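Long-range contacts in sortase family protein (Streptococcus agalactiae, PDB 4D7W), which probably acts as a class C sortase, a cysteine transpeptidase that helps to assemble type 2b pili on the cell surface: residues Asp50-Leu55 with Leu77-Ser82; Ile68-Ile73 with Asp125-Gly130; Tyr142-Asp147 with Asp167-Val172; Thr151-Asp156 with Asn180-Leu185. One frame throughout, in Å; residues are numbered along the deposited sequence.

Contact 1: Asp50-Leu55 with Leu77-Ser82; sequences DYNSQL and LYHGTS
His79, on strand 73-79, reaches to helix 45-52 and turns the edge of its imidazole toward one face of the Tyr51 ring. This is a T-shaped (edge-to-face) pair with the planes at 67°. The touching atom is His79 CD2, 3.7 Å from Tyr51 CZ. Beyond the ring, His79 NE2 donates to Gln54 O at 2.7 Å. The bond lies in both the imidazole and the carbonyl plane. His79 ND1 bonds to Gly61 O, and two carbonyl partners would tend to stabilise a doubly protonated imidazole. Tyr51 has CG anti to the backbone N (chi1 168°), and its ring runs past His79 to Gly80. There Tyr51 OH accepts a hydrogen bond from Gly80 N at 2.9 Å and also bonds to His92. Asn52 adds a looser touch, with OD1 4.1 Å from His79 CB. The contact packs helix 45-52 on strand 73-79 of the sortase beta-barrel, with helix 17-31 against Tyr51, Gln54 and Leu55, and Met63 of strand 62-68 touching Tyr51, Leu55 and His79.

Contact 2: Ile68-Ile73 with Asp125-Gly130; sequences IPKINI and DKLKVG
Ile68 and Ile71, at the turn between strands 62-68 and 73-79, pack against Leu127 and Lys126, in the loop between strands 118-120 and 132-137. This is the tight half. Ile68 CG2 meets Leu127 CD2 at 3.9 Å, the two side chains crossing at about a right angle. Ile71 has its CG1 between the backbone N and the carbonyl carbon (chi1 62°). Its other branch, CG2, lies 3.8 Å from Lys126 CB. The turn holds a G1 beta bulge, with Asn72 and Ile73 both facing Ile68.

The solvent side is polar and looser. Lys70 stretches out fully alongside Leu127, and its NZ donates to Lys126 O at 3.1 Å. The ammonium stands 23° off the carbonyl plane. It also forms a salt bridge with Asp131, whose OD2 takes the backbone N-H of Lys128 as well. Lys128 NZ comes within 4.5 Å of Lys70 NZ. The chemistry implies a small apolar patch bordered by lysines, with Asp131 probably offsetting part of the charge of Lys70 and Lys128.

Contact 3: Tyr142-Asp147 with Asp167-Val172; sequences YTYQVD and DYQTLV
Tyr144 and Gln169 stack inside the sortase beta-barrel, where strands 140-152 and 167-175 face each other without pairing. The two short segments run at 71° to each other, with their axes 7.9 Å apart at closest approach. Gln169 can be followed outward. Its CB sits over one face of the Tyr144 ring, 3.7 Å from the centroid, which makes a CH-pi contact. CG lies anti to the backbone N (chi1 -173°), and the chain continues extended, carrying the amide over the same face of the ring. The amide is nearly parallel to the ring, with the planes 25° apart. CD lies by Tyr144 CD1 and CE1. OE1 is near Tyr144 CD1, and its hydrogen bond goes to Trp133. NE2 is 3.8 Å from Tyr144 CE1 and gives a weak bond to a water, which in turn donates to Tyr144 OH.

The Tyr144 hydroxyl gives its own hydrogen to Asp167 OD1 at 2.7 Å, on the syn side, somewhat out of the carboxylate plane. Asp167 OD2 is taken by Arg190 and Gly102, so both oxygens of this carboxylate are engaged. Farther along, Asp147 forms a salt bridge with Arg187 and bonds to His189. A second water bridges Tyr168 and Asp147, lying 2.7 Å from Tyr168 OH and donating weakly to Asp147 OD2.

Contact 4: Thr151-Asp156 with Asn180-Leu185; sequences TVKPDD and NTHRLL
Pro154 lies over one face of the Arg183 guanidinium, its CG 4.2 Å above the centre of the plane. The Arg183 chain bends at chi2 (-62°) and curls back, with NH1 donating to His182 O at 2.9 Å. Val152 crosses Leu185 at about a right angle, its CG2 3.9 Å from Leu185 CD1. Thr151 crosses His182 in the same way, its CG2 3.7 Å from His182 CB. Thr151 meets Leu184 obliquely, with OG1 3.7 Å from Leu184 CD1. These two are a non-hydrogen-bonded antiparallel pair. Val152 and Arg183 are the hydrogen-bonded pair next to it, with Val152 N giving to Arg183 O and Arg183 N to Val152 O. Thr181 and His182 form a classic beta bulge opposite Thr175. Strand 182-191 pairs with both strand 140-152 and strand 167-175. Arg183 touches Cys174 on the latter, whose place in the sequence TLVTC is consistent with the TLxTC motif of sortases.

How the contacts relate
From the N terminus, 50-55 comes first and 68-73 follows before 77-82 closes contact 1. Contact 2 closes only at 125-130, so the two cross. Contact 1 ties helix 45-52 to the barrel, and contact 2 joins two loops on the other side of the chain's centre. Contacts 3 and 4 open later on one strand, 140-152, and cross as well: 142-147 reaches 167-172, and 151-156 reaches 180-185. Contact 2 leads into contact 3 by a probable backbone bond, Gly130 N to Val146 O, 2.9 Å. Contacts 3 and 4 meet where Val172 and Thr170 pack on Leu185. Contact 1 touches neither of them.

Contact 1: Asp50-Leu55 with Leu77-Ser82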
loop_
_atom_site.group_PDB
_atom_site.type_symbol
_atom_site.label_atom_id
_atom_site.label_comp_id
_atom_site.label_asym_id
_atom_site.label_seq_id
_atom_site.Cartn_x
_atom_site.Cartn_y
_atom_site.Cartn_z
ATOM N N ASP A 50 15.072 -5.057 -7.669
ATOM C CA ASP A 50 15.048 -3.614 -7.471
ATOM C C ASP A 50 13.937 -3.242 -6.487
ATOM O O ASP A 50 14.137 -2.478 -5.537
ATOM C CB ASP A 50 14.831 -2.880 -8.796
ATOM C CG ASP A 50 14.923 -1.354 -8.643
ATOM O OD1 ASP A 50 15.551 -0.875 -7.661
ATOM O OD2 ASP A 50 14.379 -0.630 -9.511
ATOM N N TYR A 51 12.756 -3.791 -6.734
ATOM C CA TYR A 51 11.596 -3.558 -5.873
ATOM C C TYR A 51 11.897 -3.885 -4.408
ATOM O O TYR A 51 11.633 -3.078 -3.526
ATOM C CB TYR A 51 10.416 -4.379 -6.384
ATOM C CG TYR A 51 9.231 -4.465 -5.438
ATOM C CD1 TYR A 51 8.520 -3.331 -5.083
ATOM C CD2 TYR A 51 8.810 -5.681 -4.927
ATOM C CE1 TYR A 51 7.427 -3.396 -4.228
ATOM C CE2 TYR A 51 7.705 -5.756 -4.058
ATOM C CZ TYR A 51 7.026 -4.613 -3.721
ATOM O OH TYR A 51 5.942 -4.665 -2.870
ATOM N N ASN A 52 12.477 -5.053 -4.143
ATOM C CA ASN A 52 12.747 -5.438 -2.762
ATOM C C ASN A 52 13.720 -4.509 -2.039
ATOM O O ASN A 52 13.709 -4.427 -0.809
ATOM C CB ASN A 52 13.268 -6.875 -2.701
ATOM C CG ASN A 52 12.178 -7.890 -2.970
ATOM O OD1 ASN A 52 10.995 -7.611 -2.764
ATOM N ND2 ASN A 52 12.565 -9.074 -3.425
ATOM N N SER A 53 14.548 -3.802 -2.799
ATOM C CA SER A 53 15.492 -2.857 -2.212
ATOM C C SER A 53 14.857 -1.501 -1.943
ATOM O O SER A 53 15.493 -0.635 -1.339
ATOM C CB SER A 53 16.694 -2.660 -3.136
ATOM O OG SER A 53 16.322 -1.880 -4.268
ATOM N N GLN A 54 13.636 -1.274 -2.436
ATOM C CA GLN A 54 13.038 0.050 -2.269
ATOM C C GLN A 54 12.369 0.136 -0.907
ATOM O O GLN A 54 11.745 -0.821 -0.474
ATOM C CB GLN A 54 12.026 0.354 -3.393
ATOM C CG GLN A 54 12.650 0.385 -4.786
ATOM C CD GLN A 54 13.571 1.591 -4.989
ATOM O OE1 GLN A 54 13.479 2.573 -4.259
ATOM N NE2 GLN A 54 14.456 1.514 -5.977
ATOM N N LEU A 55 12.509 1.281 -0.241
ATOM C CA LEU A 55 11.868 1.550 1.051
ATOM C C LEU A 55 12.212 0.481 2.093
ATOM O O LEU A 55 11.389 0.129 2.931
ATOM C CB LEU A 55 10.341 1.654 0.880
ATOM C CG LEU A 55 9.919 2.806 -0.036
ATOM C CD1 LEU A 55 8.396 2.876 -0.139
ATOM C CD2 LEU A 55 10.484 4.093 0.505
ATOM N N LEU A 77 2.975 -2.467 6.707
ATOM C CA LEU A 77 2.910 -2.706 5.262
ATOM C C LEU A 77 4.142 -3.434 4.777
ATOM O O LEU A 77 5.245 -2.946 4.997
ATOM C CB LEU A 77 2.832 -1.388 4.478
ATOM C CG LEU A 77 1.557 -0.574 4.505
ATOM C CD1 LEU A 77 1.762 0.678 3.657
ATOM C CD2 LEU A 77 0.404 -1.411 3.974
ATOM N N TYR A 78 3.978 -4.552 4.078
ATOM C CA TYR A 78 5.146 -5.283 3.593
ATOM C C TYR A 78 5.249 -5.326 2.063
ATOM O O TYR A 78 4.247 -5.211 1.359
ATOM C CB TYR A 78 5.134 -6.710 4.163
ATOM C CG TYR A 78 5.433 -6.762 5.653
ATOM C CD1 TYR A 78 4.423 -6.597 6.587
ATOM C CD2 TYR A 78 6.734 -6.957 6.122
ATOM C CE1 TYR A 78 4.683 -6.635 7.951
ATOM C CE2 TYR A 78 7.005 -6.983 7.483
ATOM C CZ TYR A 78 5.967 -6.825 8.387
ATOM O OH TYR A 78 6.206 -6.851 9.732
ATOM N N HIS A 79 6.471 -5.508 1.558
ATOM C CA HIS A 79 6.689 -5.841 0.154
ATOM C C HIS A 79 5.910 -7.093 -0.244
ATOM O O HIS A 79 5.965 -8.107 0.446
ATOM C CB HIS A 79 8.178 -6.090 -0.143
ATOM C CG HIS A 79 9.038 -4.854 -0.106
ATOM N ND1 HIS A 79 9.494 -4.297 1.068
ATOM C CD2 HIS A 79 9.542 -4.087 -1.102
ATOM C CE1 HIS A 79 10.243 -3.240 0.797
ATOM N NE2 HIS A 79 10.287 -3.087 -0.513
ATOM N N GLY A 80 5.197 -7.027 -1.365
ATOM C CA GLY A 80 4.614 -8.222 -1.953
ATOM C C GLY A 80 3.367 -8.665 -1.218
ATOM O O GLY A 80 2.989 -8.079 -0.212
ATOM N N THR A 81 2.717 -9.705 -1.724
ATOM C CA THR A 81 1.448 -10.154 -1.154
ATOM C C THR A 81 1.444 -11.651 -0.882
ATOM O O THR A 81 0.430 -12.321 -1.069
ATOM C CB THR A 81 0.285 -9.817 -2.086
ATOM O OG1 THR A 81 0.618 -10.253 -3.403
ATOM C CG2 THR A 81 0.062 -8.317 -2.128
ATOM N N SER A 82 2.581 -12.170 -0.431
ATOM C CA SER A 82 2.697 -13.583 -0.076
ATOM C C SER A 82 1.738 -13.951 1.057
ATOM O O SER A 82 1.297 -13.078 1.812
ATOM C CB SER A 82 4.138 -13.901 0.325
ATOM O OG SER A 82 4.553 -13.074 1.398
#

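Contact 2: Ile68-Ile73 with Asp125-Gly130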
loop_
_atom_site.group_PDB
_atom_site.type_symbol
_atom_site.label_atom_id
_atom_site.label_comp_id
_atom_site.label_asym_id
_atom_site.label_seq_id
_atom_site.Cartn_x
_atom_site.Cartn_y
_atom_site.Cartn_z
ATOM N N ILE A 68 -6.070 3.699 9.470
ATOM C CA ILE A 68 -7.431 3.937 9.016
ATOM C C ILE A 68 -8.316 4.164 10.227
ATOM O O ILE A 68 -9.059 3.258 10.640
ATOM C CB ILE A 68 -7.973 2.763 8.191
ATOM C CG1 ILE A 68 -6.907 2.277 7.209
ATOM C CG2 ILE A 68 -9.252 3.167 7.466
ATOM C CD1 ILE A 68 -7.353 1.114 6.374
ATOM N N PRO A 69 -8.226 5.372 10.800
ATOM C CA PRO A 69 -8.874 5.799 12.045
ATOM C C PRO A 69 -10.334 5.414 12.125
ATOM O O PRO A 69 -10.798 5.051 13.198
ATOM C CB PRO A 69 -8.722 7.321 12.006
ATOM C CG PRO A 69 -7.429 7.523 11.286
ATOM C CD PRO A 69 -7.402 6.451 10.218
ATOM N N LYS A 70 -11.049 5.489 11.009
ATOM C CA LYS A 70 -12.477 5.237 11.046
ATOM C C LYS A 70 -12.799 3.804 11.486
ATOM O O LYS A 70 -13.793 3.576 12.177
ATOM C CB LYS A 70 -13.110 5.525 9.687
ATOM C CG LYS A 70 -14.623 5.504 9.754
ATOM C CD LYS A 70 -15.263 5.713 8.400
ATOM C CE LYS A 70 -16.763 5.909 8.543
ATOM N NZ LYS A 70 -17.420 6.011 7.212
ATOM N N ILE A 71 -11.958 2.845 11.106
ATOM C CA ILE A 71 -12.207 1.450 11.450
ATOM C C ILE A 71 -11.136 0.887 12.379
ATOM O O ILE A 71 -11.021 -0.330 12.532
ATOM C CB ILE A 71 -12.297 0.565 10.190
ATOM C CG1 ILE A 71 -10.966 0.590 9.421
ATOM C CG2 ILE A 71 -13.445 1.014 9.302
ATOM C CD1 ILE A 71 -11.002 -0.137 8.090
ATOM N N ASN A 72 -10.359 1.777 12.993
ATOM C CA ASN A 72 -9.390 1.410 14.030
ATOM C C ASN A 72 -8.347 0.389 13.586
ATOM O O ASN A 72 -8.040 -0.583 14.298
ATOM C CB ASN A 72 -10.126 0.880 15.260
ATOM C CG ASN A 72 -11.201 1.835 15.746
ATOM O OD1 ASN A 72 -12.397 1.610 15.531
ATOM N ND2 ASN A 72 -10.781 2.916 16.398
ATOM N N ILE A 73 -7.803 0.627 12.402
ATOM C CA ILE A 73 -6.753 -0.204 11.863
ATOM C C ILE A 73 -5.435 0.555 11.864
ATOM O O ILE A 73 -5.351 1.701 11.405
ATOM C CB ILE A 73 -7.077 -0.663 10.423
ATOM C CG1 ILE A 73 -8.280 -1.610 10.407
ATOM C CG2 ILE A 73 -5.853 -1.305 9.778
ATOM C CD1 ILE A 73 -8.076 -2.916 11.184
ATOM N N ASP A 125 -15.471 -2.348 4.220
ATOM C CA ASP A 125 -16.745 -1.921 3.679
ATOM C C ASP A 125 -17.344 -0.739 4.450
ATOM O O ASP A 125 -18.305 -0.133 3.996
ATOM C CB ASP A 125 -17.735 -3.099 3.662
ATOM C CG ASP A 125 -17.968 -3.699 5.038
ATOM O OD1 ASP A 125 -17.038 -3.738 5.865
ATOM O OD2 ASP A 125 -19.092 -4.143 5.294
ATOM N N LYS A 126 -16.799 -0.415 5.615
ATOM C CA LYS A 126 -17.341 0.706 6.384
ATOM C C LYS A 126 -16.866 2.056 5.816
ATOM O O LYS A 126 -17.446 3.107 6.105
ATOM C CB LYS A 126 -16.962 0.592 7.867
ATOM C CG LYS A 126 -17.465 -0.674 8.587
ATOM C CD LYS A 126 -18.975 -0.757 8.624
ATOM C CE LYS A 126 -19.463 -1.881 9.560
ATOM N NZ LYS A 126 -19.005 -3.243 9.146
ATOM N N LEU A 127 -15.810 2.025 5.008
ATOM C CA LEU A 127 -15.279 3.242 4.397
ATOM C C LEU A 127 -16.220 3.826 3.364
ATOM O O LEU A 127 -16.898 3.099 2.632
ATOM C CB LEU A 127 -13.931 2.972 3.746
ATOM C CG LEU A 127 -12.806 2.603 4.713
ATOM C CD1 LEU A 127 -11.495 2.429 3.967
ATOM C CD2 LEU A 127 -12.678 3.680 5.772
ATOM N N LYS A 128 -16.223 5.150 3.289
ATOM C CA LYS A 128 -17.168 5.892 2.466
ATOM C C LYS A 128 -16.423 6.963 1.660
ATOM O O LYS A 128 -15.344 7.392 2.069
ATOM C CB LYS A 128 -18.225 6.520 3.367
ATOM C CG LYS A 128 -19.522 6.853 2.696
ATOM C CD LYS A 128 -20.580 7.177 3.747
ATOM C CE LYS A 128 -20.619 6.120 4.847
ATOM N NZ LYS A 128 -21.684 6.413 5.851
ATOM N N VAL A 129 -16.970 7.387 0.520
ATOM C CA VAL A 129 -16.362 8.521 -0.200
ATOM C C VAL A 129 -16.152 9.686 0.772
ATOM O O VAL A 129 -17.029 9.998 1.584
ATOM C CB VAL A 129 -17.227 9.001 -1.394
ATOM C CG1 VAL A 129 -16.600 10.234 -2.044
ATOM C CG2 VAL A 129 -17.405 7.903 -2.414
ATOM N N GLY A 130 -14.981 10.312 0.709
ATOM C CA GLY A 130 -14.649 11.372 1.646
ATOM C C GLY A 130 -13.786 10.983 2.839
ATOM O O GLY A 130 -13.102 11.830 3.405
#

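Contact 3: Tyr142-Asp147 with Asp167-Val172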
loop_
_atom_site.group_PDB
_atom_site.type_symbol
_atom_site.label_atom_id
_atom_site.label_comp_id
_atom_site.label_asym_id
_atom_site.label_seq_id
_atom_site.Cartn_x
_atom_site.Cartn_y
_atom_site.Cartn_z
ATOM N N TYR A 142 1.654 10.243 4.317
ATOM C CA TYR A 142 0.991 10.313 3.017
ATOM C C TYR A 142 -0.496 10.088 3.199
ATOM O O TYR A 142 -0.895 9.047 3.694
ATOM C CB TYR A 142 1.571 9.269 2.051
ATOM C CG TYR A 142 3.046 9.455 1.855
ATOM C CD1 TYR A 142 3.954 8.957 2.788
ATOM C CD2 TYR A 142 3.536 10.164 0.765
ATOM C CE1 TYR A 142 5.314 9.164 2.647
ATOM C CE2 TYR A 142 4.897 10.361 0.605
ATOM C CZ TYR A 142 5.774 9.854 1.547
ATOM O OH TYR A 142 7.115 10.038 1.391
ATOM N N THR A 143 -1.314 11.059 2.802
ATOM C CA THR A 143 -2.743 10.985 3.059
ATOM C C THR A 143 -3.540 10.740 1.791
ATOM O O THR A 143 -3.276 11.354 0.753
ATOM C CB THR A 143 -3.245 12.267 3.712
ATOM O OG1 THR A 143 -2.368 12.609 4.791
ATOM C CG2 THR A 143 -4.686 12.089 4.210
ATOM N N TYR A 144 -4.520 9.846 1.888
ATOM C CA TYR A 144 -5.376 9.498 0.759
ATOM C C TYR A 144 -6.827 9.610 1.180
ATOM O O TYR A 144 -7.167 9.347 2.330
ATOM C CB TYR A 144 -5.054 8.079 0.235
ATOM C CG TYR A 144 -3.756 8.093 -0.543
ATOM C CD1 TYR A 144 -2.543 7.979 0.110
ATOM C CD2 TYR A 144 -3.750 8.282 -1.921
ATOM C CE1 TYR A 144 -1.325 8.055 -0.596
ATOM C CE2 TYR A 144 -2.558 8.349 -2.634
ATOM C CZ TYR A 144 -1.348 8.228 -1.965
ATOM O OH TYR A 144 -0.169 8.296 -2.664
ATOM N N GLN A 145 -7.672 10.011 0.240
ATOM C CA GLN A 145 -9.085 10.243 0.522
ATOM C C GLN A 145 -9.959 9.409 -0.416
ATOM O O GLN A 145 -9.769 9.438 -1.637
ATOM C CB GLN A 145 -9.401 11.737 0.384
ATOM C CG GLN A 145 -10.866 12.043 0.340
ATOM C CD GLN A 145 -11.127 13.502 0.106
ATOM O OE1 GLN A 145 -11.743 13.881 -0.881
ATOM N NE2 GLN A 145 -10.653 14.334 1.010
ATOM N N VAL A 146 -10.912 8.665 0.149
ATOM C CA VAL A 146 -11.719 7.771 -0.664
ATOM C C VAL A 146 -12.484 8.560 -1.697
ATOM O O VAL A 146 -13.147 9.538 -1.361
ATOM C CB VAL A 146 -12.719 6.958 0.187
ATOM C CG1 VAL A 146 -13.542 6.026 -0.700
ATOM C CG2 VAL A 146 -11.981 6.163 1.233
ATOM N N ASP A 147 -12.388 8.153 -2.957
ATOM C CA ASP A 147 -13.153 8.833 -3.993
ATOM C C ASP A 147 -13.887 7.855 -4.888
ATOM O O ASP A 147 -14.663 8.268 -5.730
ATOM C CB ASP A 147 -12.256 9.759 -4.833
ATOM C CG ASP A 147 -11.262 9.010 -5.744
ATOM O OD1 ASP A 147 -11.381 7.788 -5.965
ATOM O OD2 ASP A 147 -10.345 9.684 -6.272
ATOM N N ASP A 167 -2.550 10.646 -8.653
ATOM C CA ASP A 167 -1.839 9.981 -7.557
ATOM C C ASP A 167 -2.874 9.178 -6.749
ATOM O O ASP A 167 -3.565 9.739 -5.892
ATOM C CB ASP A 167 -1.118 11.026 -6.682
ATOM C CG ASP A 167 -0.323 10.413 -5.534
ATOM O OD1 ASP A 167 -0.534 9.224 -5.177
ATOM O OD2 ASP A 167 0.520 11.148 -4.972
ATOM N N TYR A 168 -2.968 7.881 -7.049
ATOM C CA TYR A 168 -3.990 6.977 -6.506
ATOM C C TYR A 168 -3.414 5.924 -5.572
ATOM O O TYR A 168 -2.308 5.443 -5.787
ATOM C CB TYR A 168 -4.721 6.236 -7.631
ATOM C CG TYR A 168 -5.710 7.065 -8.432
ATOM C CD1 TYR A 168 -6.562 7.971 -7.805
ATOM C CD2 TYR A 168 -5.804 6.922 -9.810
ATOM C CE1 TYR A 168 -7.480 8.721 -8.532
ATOM C CE2 TYR A 168 -6.713 7.675 -10.545
ATOM C CZ TYR A 168 -7.548 8.563 -9.898
ATOM O OH TYR A 168 -8.447 9.293 -10.626
ATOM N N GLN A 169 -4.195 5.535 -4.566
ATOM C CA GLN A 169 -3.889 4.341 -3.793
ATOM C C GLN A 169 -5.190 3.567 -3.586
ATOM O O GLN A 169 -6.187 4.141 -3.159
ATOM C CB GLN A 169 -3.239 4.706 -2.459
ATOM C CG GLN A 169 -2.730 3.533 -1.632
ATOM C CD GLN A 169 -1.845 3.997 -0.489
ATOM O OE1 GLN A 169 -2.291 4.074 0.654
ATOM N NE2 GLN A 169 -0.588 4.325 -0.798
ATOM N N THR A 170 -5.180 2.281 -3.913
ATOM C CA THR A 170 -6.377 1.445 -3.758
ATOM C C THR A 170 -6.148 0.401 -2.681
ATOM O O THR A 170 -5.083 -0.222 -2.628
ATOM C CB THR A 170 -6.750 0.751 -5.081
ATOM O OG1 THR A 170 -7.118 1.741 -6.035
ATOM C CG2 THR A 170 -7.937 -0.226 -4.906
ATOM N N LEU A 171 -7.142 0.232 -1.811
ATOM C CA LEU A 171 -7.115 -0.811 -0.808
ATOM C C LEU A 171 -8.050 -1.931 -1.284
ATOM O O LEU A 171 -9.194 -1.676 -1.653
ATOM C CB LEU A 171 -7.530 -0.265 0.567
ATOM C CG LEU A 171 -6.839 1.024 1.038
ATOM C CD1 LEU A 171 -7.360 1.418 2.404
ATOM C CD2 LEU A 171 -5.276 0.907 1.034
ATOM N N VAL A 172 -7.534 -3.154 -1.299
ATOM C CA VAL A 172 -8.203 -4.290 -1.899
ATOM C C VAL A 172 -8.434 -5.378 -0.868
ATOM O O VAL A 172 -7.524 -5.733 -0.115
ATOM C CB VAL A 172 -7.370 -4.890 -3.052
ATOM C CG1 VAL A 172 -8.119 -6.069 -3.695
ATOM C CG2 VAL A 172 -7.036 -3.811 -4.091
HETATM O O HOH W 1 0.811 5.875 -3.291
HETATM O O HOH W 2 -9.742 11.227 -9.228
#

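Contact 4: Thr151-Asp156 with Asn180-Leu185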
loop_
_atom_site.group_PDB
_atom_site.type_symbol
_atom_site.label_atom_id
_atom_site.label_comp_id
_atom_site.label_asym_id
_atom_site.label_seq_id
_atom_site.Cartn_x
_atom_site.Cartn_y
_atom_site.Cartn_z
ATOM N N THR A 151 -17.009 -2.965 -6.458
ATOM C CA THR A 151 -16.954 -4.410 -6.303
ATOM C C THR A 151 -16.872 -5.068 -7.678
ATOM O O THR A 151 -17.705 -4.811 -8.544
ATOM C CB THR A 151 -18.169 -4.916 -5.539
ATOM O OG1 THR A 151 -18.188 -4.278 -4.262
ATOM C CG2 THR A 151 -18.104 -6.434 -5.348
ATOM N N VAL A 152 -15.862 -5.910 -7.875
ATOM C CA VAL A 152 -15.541 -6.428 -9.198
ATOM C C VAL A 152 -15.167 -7.896 -9.146
ATOM O O VAL A 152 -14.804 -8.413 -8.093
ATOM C CB VAL A 152 -14.374 -5.636 -9.848
ATOM C CG1 VAL A 152 -14.686 -4.144 -9.845
ATOM C CG2 VAL A 152 -13.042 -5.914 -9.131
ATOM N N LYS A 153 -15.274 -8.568 -10.287
ATOM C CA LYS A 153 -14.801 -9.942 -10.414
ATOM C C LYS A 153 -13.286 -9.993 -10.268
ATOM O O LYS A 153 -12.593 -9.037 -10.611
ATOM C CB LYS A 153 -15.210 -10.546 -11.761
ATOM C CG LYS A 153 -16.705 -10.650 -11.966
ATOM C CD LYS A 153 -17.021 -11.692 -13.021
ATOM C CE LYS A 153 -18.501 -11.689 -13.382
ATOM N NZ LYS A 153 -18.871 -10.453 -14.135
ATOM N N PRO A 154 -12.768 -11.115 -9.757
ATOM C CA PRO A 154 -11.332 -11.278 -9.504
ATOM C C PRO A 154 -10.450 -10.949 -10.702
ATOM O O PRO A 154 -9.335 -10.465 -10.501
ATOM C CB PRO A 154 -11.217 -12.756 -9.137
ATOM C CG PRO A 154 -12.534 -13.068 -8.512
ATOM C CD PRO A 154 -13.545 -12.281 -9.307
ATOM N N ASP A 155 -10.930 -11.181 -11.920
ATOM C CA ASP A 155 -10.082 -10.946 -13.092
ATOM C C ASP A 155 -10.253 -9.541 -13.709
ATOM O O ASP A 155 -9.630 -9.221 -14.726
ATOM C CB ASP A 155 -10.331 -12.029 -14.162
ATOM C CG ASP A 155 -11.792 -12.117 -14.598
ATOM O OD1 ASP A 155 -12.604 -11.254 -14.193
ATOM O OD2 ASP A 155 -12.128 -13.053 -15.362
ATOM N N ASP A 156 -11.075 -8.701 -13.085
ATOM C CA ASP A 156 -11.331 -7.352 -13.603
ATOM C C ASP A 156 -10.282 -6.370 -13.077
ATOM O O ASP A 156 -10.311 -6.005 -11.903
ATOM C CB ASP A 156 -12.736 -6.896 -13.205
ATOM C CG ASP A 156 -13.144 -5.585 -13.851
ATOM O OD1 ASP A 156 -12.301 -4.942 -14.504
ATOM O OD2 ASP A 156 -14.327 -5.197 -13.698
ATOM N N ASN A 180 -16.234 -14.323 -0.548
ATOM C CA ASN A 180 -14.965 -14.113 -1.237
ATOM C C ASN A 180 -14.975 -14.460 -2.719
ATOM O O ASN A 180 -13.975 -14.933 -3.255
ATOM C CB ASN A 180 -13.880 -14.918 -0.536
ATOM C CG ASN A 180 -13.804 -14.615 0.948
ATOM O OD1 ASN A 180 -13.683 -13.458 1.348
ATOM N ND2 ASN A 180 -13.911 -15.658 1.779
ATOM N N THR A 181 -16.097 -14.204 -3.377
ATOM C CA THR A 181 -16.216 -14.415 -4.811
ATOM C C THR A 181 -15.745 -13.192 -5.597
ATOM O O THR A 181 -15.383 -13.292 -6.768
ATOM C CB THR A 181 -17.666 -14.715 -5.209
ATOM O OG1 THR A 181 -18.510 -13.658 -4.736
ATOM C CG2 THR A 181 -18.138 -16.039 -4.607
ATOM N N HIS A 182 -15.760 -12.036 -4.944
ATOM C CA HIS A 182 -15.438 -10.769 -5.588
ATOM C C HIS A 182 -14.333 -10.021 -4.872
ATOM O O HIS A 182 -13.859 -10.441 -3.818
ATOM C CB HIS A 182 -16.672 -9.880 -5.656
ATOM C CG HIS A 182 -17.690 -10.363 -6.629
ATOM N ND1 HIS A 182 -18.304 -11.590 -6.507
ATOM C CD2 HIS A 182 -18.183 -9.802 -7.758
ATOM C CE1 HIS A 182 -19.146 -11.758 -7.511
ATOM N NE2 HIS A 182 -19.089 -10.690 -8.286
ATOM N N ARG A 183 -13.956 -8.884 -5.440
ATOM C CA ARG A 183 -12.967 -8.035 -4.809
ATOM C C ARG A 183 -13.588 -6.677 -4.546
ATOM O O ARG A 183 -14.222 -6.073 -5.429
ATOM C CB ARG A 183 -11.713 -7.919 -5.687
ATOM C CG ARG A 183 -11.056 -9.275 -6.011
ATOM C CD ARG A 183 -10.566 -10.001 -4.742
ATOM N NE ARG A 183 -10.035 -11.348 -4.995
ATOM C CZ ARG A 183 -10.670 -12.489 -4.709
ATOM N NH1 ARG A 183 -11.877 -12.471 -4.156
ATOM N NH2 ARG A 183 -10.096 -13.658 -4.973
ATOM N N LEU A 184 -13.428 -6.213 -3.317
ATOM C CA LEU A 184 -13.827 -4.867 -2.952
ATOM C C LEU A 184 -12.628 -3.929 -3.171
ATOM O O LEU A 184 -11.559 -4.153 -2.603
ATOM C CB LEU A 184 -14.298 -4.824 -1.497
ATOM C CG LEU A 184 -14.652 -3.436 -0.973
ATOM C CD1 LEU A 184 -15.840 -2.872 -1.745
ATOM C CD2 LEU A 184 -14.930 -3.493 0.512
ATOM N N LEU A 185 -12.799 -2.909 -4.004
ATOM C CA LEU A 185 -11.715 -1.963 -4.275
ATOM C C LEU A 185 -12.061 -0.591 -3.736
ATOM O O LEU A 185 -13.024 0.015 -4.172
ATOM C CB LEU A 185 -11.437 -1.846 -5.772
ATOM C CG LEU A 185 -11.381 -3.108 -6.624
ATOM C CD1 LEU A 185 -11.082 -2.741 -8.066
ATOM C CD2 LEU A 185 -10.341 -4.052 -6.077
#